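Local coordinates for protein motility-associated killing factor MakB (PDB 6W1W) that serves as one component of a three-part cytotoxin that resembles alpha-pore-forming toxins and probably acts by helping to perforate target-cell membranes, at residues I81-T86 and A321-I326; E105-L110 and E296-L301; D148-L153 and Q254-T259. One frame throughout, in Å; residues are numbered along the deposited sequence. Where two conformers were deposited one is given.

Interaction 1 of 3, residues I81-T86 and A321-I326; sequences INYQTT and ASWKTI
Y83 turns the edge of its phenol ring onto the face of W323, and this T-shaped pair is the tight half of the contact. The ring planes stand at 69°, and the Y83 centroid lies 4.8 Å from that of the six-membered indole ring of W323. The leading atom, Y83 CE2, comes down over the rim of the indole and sits 3.4 Å from W323 CZ2, with CD2 following behind it. Y83 can reach across because its CG lies anti to the backbone N (chi1 -178°). F87 and W287 add further ring contacts to W323 and Y83 respectively, and L5 O accepts the indole NE1 proton, which helps fix the rotation of W323. Beside the pair, Q84 fills in: its CG lies 3.6 Å from W323 CB, near the point where the two backbones are closest.

The other flank is looser, and its K324 side is exposed to solvent, while Q84 stays buried. Here the amide of Q84, swung round by a bend at chi2, lies across the aliphatic stem of K324, with Q84 NE2 3.6 Å from K324 CD, and Q84 also touches S327. K324 NZ carries on to a salt bridge with E328. The two segments run nearly antiparallel, at 156°, with their axes 9.2 Å apart: close helix-against-helix packing in the elongated helical bundle of a protein structurally similar to alpha-pore-forming toxins.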
loop_
_atom_site.group_PDB
_atom_site.type_symbol
_atom_site.label_atom_id
_atom_site.label_comp_id
_atom_site.label_asym_id
_atom_site.label_seq_id
_atom_site.Cartn_x
_atom_site.Cartn_y
_atom_site.Cartn_z
ATOM N N ILE A 81 -5.598 -13.335 14.892
ATOM C CA ILE A 81 -6.847 -14.049 15.134
ATOM C C ILE A 81 -6.578 -15.389 15.806
ATOM O O ILE A 81 -7.200 -15.729 16.820
ATOM C CB ILE A 81 -7.626 -14.223 13.819
ATOM C CG1 ILE A 81 -8.091 -12.862 13.295
ATOM C CG2 ILE A 81 -8.808 -15.155 14.018
ATOM C CD1 ILE A 81 -8.840 -12.943 11.985
ATOM N N ASN A 82 -5.643 -16.169 15.255
ATOM C CA ASN A 82 -5.321 -17.465 15.842
ATOM C C ASN A 82 -4.728 -17.319 17.239
ATOM O O ASN A 82 -4.979 -18.162 18.110
ATOM C CB ASN A 82 -4.360 -18.233 14.928
ATOM C CG ASN A 82 -3.883 -19.544 15.540
ATOM O OD1 ASN A 82 -4.653 -20.498 15.673
ATOM N ND2 ASN A 82 -2.602 -19.603 15.898
ATOM N N TYR A 83 -3.953 -16.258 17.480
ATOM C CA TYR A 83 -3.321 -16.111 18.788
ATOM C C TYR A 83 -4.351 -15.863 19.884
ATOM O O TYR A 83 -4.213 -16.380 20.998
ATOM C CB TYR A 83 -2.288 -14.988 18.771
ATOM C CG TYR A 83 -1.572 -14.839 20.095
ATOM C CD1 TYR A 83 -0.585 -15.737 20.480
ATOM C CD2 TYR A 83 -1.895 -13.815 20.971
ATOM C CE1 TYR A 83 0.066 -15.615 21.696
ATOM C CE2 TYR A 83 -1.248 -13.682 22.188
ATOM C CZ TYR A 83 -0.269 -14.582 22.547
ATOM O OH TYR A 83 0.370 -14.445 23.759
ATOM N N GLN A 84 -5.387 -15.071 19.591
ATOM C CA GLN A 84 -6.456 -14.880 20.564
ATOM C C GLN A 84 -7.211 -16.177 20.814
ATOM O O GLN A 84 -7.718 -16.398 21.919
ATOM C CB GLN A 84 -7.411 -13.785 20.088
ATOM C CG GLN A 84 -8.547 -13.482 21.054
ATOM C CD GLN A 84 -9.783 -14.325 20.791
ATOM O OE1 GLN A 84 -10.045 -14.730 19.655
ATOM N NE2 GLN A 84 -10.549 -14.598 21.846
ATOM N N THR A 85 -7.284 -17.049 19.806
ATOM C CA THR A 85 -7.985 -18.318 19.970
ATOM C C THR A 85 -7.277 -19.213 20.982
ATOM O O THR A 85 -7.894 -19.689 21.943
ATOM C CB THR A 85 -8.114 -19.027 18.620
ATOM O OG1 THR A 85 -8.769 -18.159 17.687
ATOM C CG2 THR A 85 -8.923 -20.314 18.763
ATOM N N THR A 86 -5.973 -19.440 20.793
ATOM C CA THR A 86 -5.226 -20.268 21.735
ATOM C C THR A 86 -5.016 -19.568 23.071
ATOM O O THR A 86 -4.706 -20.236 24.063
ATOM C CB THR A 86 -3.871 -20.678 21.145
ATOM O OG1 THR A 86 -3.063 -19.512 20.933
ATOM C CG2 THR A 86 -4.057 -21.413 19.821
ATOM N N ALA A 321 -9.822 -10.432 27.225
ATOM C CA ALA A 321 -10.819 -9.500 26.711
ATOM C C ALA A 321 -10.188 -8.452 25.807
ATOM O O ALA A 321 -10.837 -7.967 24.871
ATOM C CB ALA A 321 -11.562 -8.827 27.864
ATOM N N SER A 322 -8.930 -8.091 26.069
ATOM C CA SER A 322 -8.218 -7.166 25.195
ATOM C C SER A 322 -7.780 -7.835 23.899
ATOM O O SER A 322 -7.732 -7.179 22.852
ATOM C CB SER A 322 -7.010 -6.578 25.924
ATOM O OG SER A 322 -7.410 -5.862 27.078
ATOM N N TRP A 323 -7.453 -9.129 23.946
ATOM C CA TRP A 323 -7.154 -9.849 22.713
ATOM C C TRP A 323 -8.397 -10.013 21.854
ATOM O O TRP A 323 -8.300 -10.018 20.620
ATOM C CB TRP A 323 -6.529 -11.214 23.019
ATOM C CG TRP A 323 -5.104 -11.087 23.429
ATOM C CD1 TRP A 323 -4.585 -11.256 24.681
ATOM C CD2 TRP A 323 -4.007 -10.718 22.587
ATOM N NE1 TRP A 323 -3.233 -11.025 24.666
ATOM C CE2 TRP A 323 -2.853 -10.692 23.391
ATOM C CE3 TRP A 323 -3.890 -10.411 21.229
ATOM C CZ2 TRP A 323 -1.597 -10.378 22.880
ATOM C CZ3 TRP A 323 -2.644 -10.096 20.726
ATOM C CH2 TRP A 323 -1.515 -10.082 21.549
ATOM N N LYS A 324 -9.568 -10.139 22.482
ATOM C CA LYS A 324 -10.806 -10.216 21.715
ATOM C C LYS A 324 -11.057 -8.918 20.960
ATOM O O LYS A 324 -11.545 -8.939 19.824
ATOM C CB LYS A 324 -11.980 -10.546 22.638
ATOM C CG LYS A 324 -13.258 -10.945 21.906
ATOM C CD LYS A 324 -13.022 -12.140 20.992
ATOM C CE LYS A 324 -14.314 -12.620 20.344
ATOM N NZ LYS A 324 -14.954 -11.566 19.510
ATOM N N THR A 325 -10.714 -7.780 21.570
ATOM C CA THR A 325 -10.851 -6.498 20.885
ATOM C C THR A 325 -9.893 -6.407 19.701
ATOM O O THR A 325 -10.263 -5.913 18.629
ATOM C CB THR A 325 -10.614 -5.347 21.870
ATOM O OG1 THR A 325 -11.527 -5.450 22.975
ATOM C CG2 THR A 325 -10.820 -4.005 21.187
ATOM N N ILE A 326 -8.661 -6.897 19.871
ATOM C CA ILE A 326 -7.687 -6.844 18.785
ATOM C C ILE A 326 -8.056 -7.835 17.688
ATOM O O ILE A 326 -7.930 -7.537 16.495
ATOM C CB ILE A 326 -6.266 -7.091 19.325
ATOM C CG1 ILE A 326 -5.897 -6.012 20.344
ATOM C CG2 ILE A 326 -5.252 -7.116 18.189
ATOM C CD1 ILE A 326 -4.476 -6.082 20.822
#

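Interaction 2 of 3, residues E105-L110 and E296-L301; sequences ECLQLL and ELINAL
I298 and L107 lie alongside one another, their chains pointing opposite ways, where helix 276-302 lies against helix 100-151, near one end of the long alpha-helical bundle that recalls alpha-pore-forming toxins. The two segments run in roughly opposite directions, and their backbones come nearest at these same two residues, whose CA atoms are 6.8 Å apart.

I298 is the side chain to follow. Its CB points toward the other helix but stands back, 5.0 Å from L107 CB. The next atom along the chain, I298 CG1, makes the main touch: it lies 3.6 Å from L107 CB and also brushes L107 CG. CG1 is placed beside the backbone N, anti to the carbonyl carbon (chi1 -65°), and chi2 is extended, which carries the chain straight on toward the backbone of 105-110. The tip, I298 CD1, therefore passes L107 CB and arrives 3.9 Å from Q108 N, at the turn between the two residues. The CB of Q108 lies slightly farther from the same methyl, at the exposed margin. Beyond the two segments, I298 also touches Q111, one turn further along helix 100-151.

The pairing is purely apolar and small, and neighbours extend it. L301 reaches W103 and I104 toward the start of helix 100-151, while L297 and L301 both meet L310 in the following loop. Further along helix 100-151, L110 packs against F87 of helix 69-90. That same helix is tied covalently to this one, because C106 SG forms a disulfide with C90 SG.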
loop_
_atom_site.group_PDB
_atom_site.type_symbol
_atom_site.label_atom_id
_atom_site.label_comp_id
_atom_site.label_asym_id
_atom_site.label_seq_id
_atom_site.Cartn_x
_atom_site.Cartn_y
_atom_site.Cartn_z
ATOM N N GLU A 105 2.520 -25.826 30.939
ATOM C CA GLU A 105 2.200 -26.453 29.659
ATOM C C GLU A 105 1.382 -25.517 28.782
ATOM O O GLU A 105 1.578 -25.470 27.562
ATOM C CB GLU A 105 1.453 -27.767 29.888
ATOM C CG GLU A 105 2.248 -28.801 30.671
ATOM C CD GLU A 105 1.489 -30.098 30.858
ATOM O OE1 GLU A 105 0.379 -30.223 30.301
ATOM O OE2 GLU A 105 2.004 -30.992 31.564
ATOM N N CYS A 106 0.469 -24.753 29.386
ATOM C CA CYS A 106 -0.306 -23.787 28.616
ATOM C C CYS A 106 0.561 -22.616 28.176
ATOM O O CYS A 106 0.459 -22.156 27.032
ATOM C CB CYS A 106 -1.499 -23.293 29.433
ATOM S SG CYS A 106 -3.055 -23.265 28.514
ATOM N N LEU A 107 1.429 -22.130 29.065
ATOM C CA LEU A 107 2.252 -20.969 28.746
ATOM C C LEU A 107 3.187 -21.248 27.573
ATOM O O LEU A 107 3.316 -20.424 26.660
ATOM C CB LEU A 107 3.049 -20.537 29.976
ATOM C CG LEU A 107 2.560 -19.270 30.679
ATOM C CD1 LEU A 107 2.572 -18.099 29.709
ATOM C CD2 LEU A 107 1.174 -19.467 31.265
ATOM N N GLN A 108 3.854 -22.405 27.575
ATOM C CA GLN A 108 4.771 -22.684 26.476
ATOM C C GLN A 108 4.045 -23.025 25.181
ATOM O O GLN A 108 4.685 -23.047 24.124
ATOM C CB GLN A 108 5.757 -23.794 26.864
ATOM C CG GLN A 108 5.139 -25.088 27.352
ATOM C CD GLN A 108 6.101 -25.905 28.204
ATOM O OE1 GLN A 108 7.082 -25.379 28.736
ATOM N NE2 GLN A 108 5.822 -27.197 28.338
ATOM N N LEU A 109 2.733 -23.271 25.225
ATOM C CA LEU A 109 1.959 -23.279 23.987
ATOM C C LEU A 109 1.869 -21.875 23.402
ATOM O O LEU A 109 1.983 -21.694 22.183
ATOM C CB LEU A 109 0.560 -23.850 24.226
ATOM C CG LEU A 109 -0.377 -23.787 23.012
ATOM C CD1 LEU A 109 0.190 -24.575 21.837
ATOM C CD2 LEU A 109 -1.776 -24.273 23.371
ATOM N N LEU A 110 1.663 -20.869 24.255
ATOM C CA LEU A 110 1.726 -19.488 23.791
ATOM C C LEU A 110 3.141 -19.118 23.373
ATOM O O LEU A 110 3.337 -18.423 22.368
ATOM C CB LEU A 110 1.234 -18.540 24.885
ATOM C CG LEU A 110 -0.229 -18.663 25.301
ATOM C CD1 LEU A 110 -0.485 -17.850 26.554
ATOM C CD2 LEU A 110 -1.136 -18.211 24.168
ATOM N N GLU A 296 9.068 -14.487 31.325
ATOM C CA GLU A 296 9.248 -14.198 32.745
ATOM C C GLU A 296 8.270 -14.981 33.611
ATOM O O GLU A 296 8.589 -15.320 34.755
ATOM C CB GLU A 296 9.099 -12.697 33.002
ATOM C CG GLU A 296 10.138 -11.831 32.302
ATOM C CD GLU A 296 11.559 -12.115 32.761
ATOM O OE1 GLU A 296 11.743 -12.583 33.907
ATOM O OE2 GLU A 296 12.496 -11.868 31.971
ATOM N N LEU A 297 7.081 -15.287 33.088
ATOM C CA LEU A 297 6.116 -16.047 33.874
ATOM C C LEU A 297 6.494 -17.524 33.949
ATOM O O LEU A 297 6.305 -18.160 34.992
ATOM C CB LEU A 297 4.709 -15.872 33.300
ATOM C CG LEU A 297 3.852 -14.758 33.912
ATOM C CD1 LEU A 297 3.691 -14.973 35.411
ATOM C CD2 LEU A 297 4.423 -13.373 33.633
ATOM N N ILE A 298 7.033 -18.085 32.865
ATOM C CA ILE A 298 7.442 -19.486 32.891
ATOM C C ILE A 298 8.605 -19.687 33.854
ATOM O O ILE A 298 8.611 -20.634 34.650
ATOM C CB ILE A 298 7.791 -19.971 31.474
ATOM C CG1 ILE A 298 6.544 -19.964 30.589
ATOM C CG2 ILE A 298 8.398 -21.364 31.527
ATOM C CD1 ILE A 298 6.814 -20.338 29.146
ATOM N N ASN A 299 9.597 -18.793 33.809
ATOM C CA ASN A 299 10.725 -18.884 34.731
ATOM C C ASN A 299 10.262 -18.782 36.178
ATOM O O ASN A 299 10.777 -19.486 37.053
ATOM C CB ASN A 299 11.750 -17.791 34.426
ATOM C CG ASN A 299 12.235 -17.826 32.987
ATOM O OD1 ASN A 299 11.690 -18.545 32.147
ATOM N ND2 ASN A 299 13.262 -17.036 32.695
ATOM N N ALA A 300 9.288 -17.910 36.448
ATOM C CA ALA A 300 8.792 -17.760 37.811
ATOM C C ALA A 300 8.017 -18.995 38.255
ATOM O O ALA A 300 8.081 -19.385 39.427
ATOM C CB ALA A 300 7.922 -16.510 37.919
ATOM N N LEU A 301 7.278 -19.623 37.338
ATOM C CA LEU A 301 6.574 -20.854 37.683
ATOM C C LEU A 301 7.546 -22.012 37.873
ATOM O O LEU A 301 7.412 -22.793 38.823
ATOM C CB LEU A 301 5.549 -21.197 36.605
ATOM C CG LEU A 301 4.340 -20.279 36.439
ATOM C CD1 LEU A 301 3.680 -20.532 35.094
ATOM C CD2 LEU A 301 3.342 -20.474 37.577
#

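Interaction 3 of 3, residues D148-L153 and Q254-T259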
loop_
_atom_site.group_PDB
_atom_site.type_symbol
_atom_site.label_atom_id
_atom_site.label_comp_id
_atom_site.label_asym_id
_atom_site.label_seq_id
_atom_site.Cartn_x
_atom_site.Cartn_y
_atom_site.Cartn_z
ATOM N N ASP A 148 17.266 9.874 -22.028
ATOM C CA ASP A 148 17.887 9.952 -23.345
ATOM C C ASP A 148 16.976 10.656 -24.340
ATOM O O ASP A 148 17.448 11.445 -25.167
ATOM C CB ASP A 148 18.250 8.553 -23.846
ATOM C CG ASP A 148 19.373 7.925 -23.049
ATOM O OD1 ASP A 148 20.347 8.639 -22.733
ATOM O OD2 ASP A 148 19.272 6.724 -22.725
ATOM N N GLY A 149 15.668 10.385 -24.276
ATOM C CA GLY A 149 14.729 11.113 -25.113
ATOM C C GLY A 149 14.679 12.590 -24.785
ATOM O O GLY A 149 14.453 13.422 -25.669
ATOM N N TRP A 150 14.906 12.937 -23.517
ATOM C CA TRP A 150 14.902 14.334 -23.102
ATOM C C TRP A 150 16.042 15.104 -23.756
ATOM O O TRP A 150 15.838 16.200 -24.292
ATOM C CB TRP A 150 14.998 14.414 -21.577
ATOM C CG TRP A 150 14.201 15.525 -20.987
ATOM C CD1 TRP A 150 14.625 16.803 -20.754
ATOM C CD2 TRP A 150 12.836 15.469 -20.561
ATOM N NE1 TRP A 150 13.606 17.547 -20.207
ATOM C CE2 TRP A 150 12.497 16.752 -20.078
ATOM C CE3 TRP A 150 11.867 14.462 -20.540
ATOM C CZ2 TRP A 150 11.233 17.053 -19.580
ATOM C CZ3 TRP A 150 10.614 14.762 -20.046
ATOM C CH2 TRP A 150 10.307 16.047 -19.571
ATOM N N ASN A 151 17.249 14.533 -23.739
ATOM C CA ASN A 151 18.432 15.270 -24.171
ATOM C C ASN A 151 18.430 15.543 -25.670
ATOM O O ASN A 151 18.966 16.569 -26.108
ATOM C CB ASN A 151 19.692 14.507 -23.768
ATOM C CG ASN A 151 19.947 14.557 -22.274
ATOM O OD1 ASN A 151 20.872 15.225 -21.813
ATOM N ND2 ASN A 151 19.116 13.861 -21.508
ATOM N N GLU A 152 17.848 14.651 -26.470
ATOM C CA GLU A 152 17.746 14.881 -27.904
ATOM C C GLU A 152 16.543 15.740 -28.273
ATOM O O GLU A 152 16.334 16.020 -29.458
ATOM C CB GLU A 152 17.704 13.546 -28.659
ATOM C CG GLU A 152 16.417 12.745 -28.515
ATOM C CD GLU A 152 16.455 11.471 -29.343
ATOM O OE1 GLU A 152 17.469 10.741 -29.259
ATOM O OE2 GLU A 152 15.486 11.207 -30.087
ATOM N N LEU A 153 15.764 16.170 -27.285
ATOM C CA LEU A 153 14.654 17.097 -27.465
ATOM C C LEU A 153 14.830 18.329 -26.581
ATOM O O LEU A 153 13.863 18.876 -26.046
ATOM C CB LEU A 153 13.319 16.418 -27.166
ATOM C CG LEU A 153 12.844 15.313 -28.109
ATOM C CD1 LEU A 153 11.643 14.588 -27.513
ATOM C CD2 LEU A 153 12.501 15.896 -29.470
ATOM N N GLN A 254 5.840 15.852 -26.319
ATOM C CA GLN A 254 4.692 15.509 -25.487
ATOM C C GLN A 254 4.860 14.125 -24.879
ATOM O O GLN A 254 4.691 13.943 -23.667
ATOM C CB GLN A 254 3.401 15.583 -26.303
ATOM C CG GLN A 254 2.929 16.995 -26.606
ATOM C CD GLN A 254 1.761 17.013 -27.572
ATOM O OE1 GLN A 254 0.670 16.534 -27.257
ATOM N NE2 GLN A 254 1.991 17.553 -28.765
ATOM N N ALA A 255 5.208 13.137 -25.712
ATOM C CA ALA A 255 5.437 11.785 -25.209
ATOM C C ALA A 255 6.591 11.755 -24.220
ATOM O O ALA A 255 6.547 11.019 -23.227
ATOM C CB ALA A 255 5.709 10.827 -26.368
ATOM N N ALA A 256 7.635 12.546 -24.476
ATOM C CA ALA A 256 8.749 12.613 -23.538
ATOM C C ALA A 256 8.293 13.179 -22.201
ATOM O O ALA A 256 8.628 12.641 -21.137
ATOM C CB ALA A 256 9.884 13.453 -24.125
ATOM N N ALA A 257 7.500 14.252 -22.238
ATOM C CA ALA A 257 7.057 14.896 -21.007
ATOM C C ALA A 257 6.059 14.026 -20.250
ATOM O O ALA A 257 6.086 13.973 -19.014
ATOM C CB ALA A 257 6.458 16.263 -21.326
ATOM N N ILE A 258 5.172 13.336 -20.972
ATOM C CA ILE A 258 4.198 12.459 -20.322
ATOM C C ILE A 258 4.906 11.358 -19.541
ATOM O O ILE A 258 4.696 11.199 -18.331
ATOM C CB ILE A 258 3.224 11.873 -21.359
ATOM C CG1 ILE A 258 2.324 12.975 -21.929
ATOM C CG2 ILE A 258 2.404 10.737 -20.742
ATOM C CD1 ILE A 258 1.331 12.498 -22.971
ATOM N N THR A 259 5.770 10.591 -20.226
ATOM C CA THR A 259 6.390 9.410 -19.623
ATOM C C THR A 259 7.247 9.775 -18.416
ATOM O O THR A 259 7.272 9.041 -17.422
ATOM C CB THR A 259 7.227 8.660 -20.662
ATOM O OG1 THR A 259 8.186 9.551 -21.250
ATOM C CG2 THR A 259 6.341 8.085 -21.754
#
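W150 meets A256 O with the benzo edge of its indole, while A257 CA approaches the same ring obliquely, where the end of helix 100-151 meets helix 251-270 at one extremity of the helical bundle. W150 CZ3 points at A256 O, which lies near the ring plane 3.1 Å away; the approach is simply carbon edge against carbonyl. A little further round the rim, W150 CH2 lies 3.7 Å from A257 CA and 4.2 Å from A257 CB. The methyl groups of the two alanines let the flat ring come close to the helix itself. From another direction, L153 CD1 is 4.0 Å from A256 CB, so this one methyl is touched both by the indole, through W150 CE3, and by a leucine from the loop.

Around them, M160 of helix 157-176 touches both W150 and A256, and I163 of the same helix backs A257. K260 makes a cation-pi contact with the indole. W47 of helix 46-66 adds its bulk against A256 and A255. Behind the alanine surface, A255 and T259 lean on F211 of strand 209-220, which joins helix 251-270 to the beta sheet.

L153 lies just past the end of the helix. Residues 152 and 153 have left the helical run, but the backbone still closes one short turn, with L153 N donating to W150 O at 3.0 Å.

Overall arrangement
Interactions 1 and 2 belong to the same end of the molecule: their centres are 18 Å apart, and they touch directly, Y83 CE1 lying 3.8 Å from L110 CD2. Interaction 3 sits on the opposite side of the chain's centre, its own centre about 55 Å from that of interaction 1 and 65 Å from that of interaction 2. Helix 100-151 spans the distance, contributing to interaction 2 near its start and to interaction 3 at its end. Along the sequence the contacts are nested, 3 inside 2 inside 1. A bound 1,2-ethanediol, probably from the crystallisation liquor, lies about 6 Å from the W150 side chain of interaction 3.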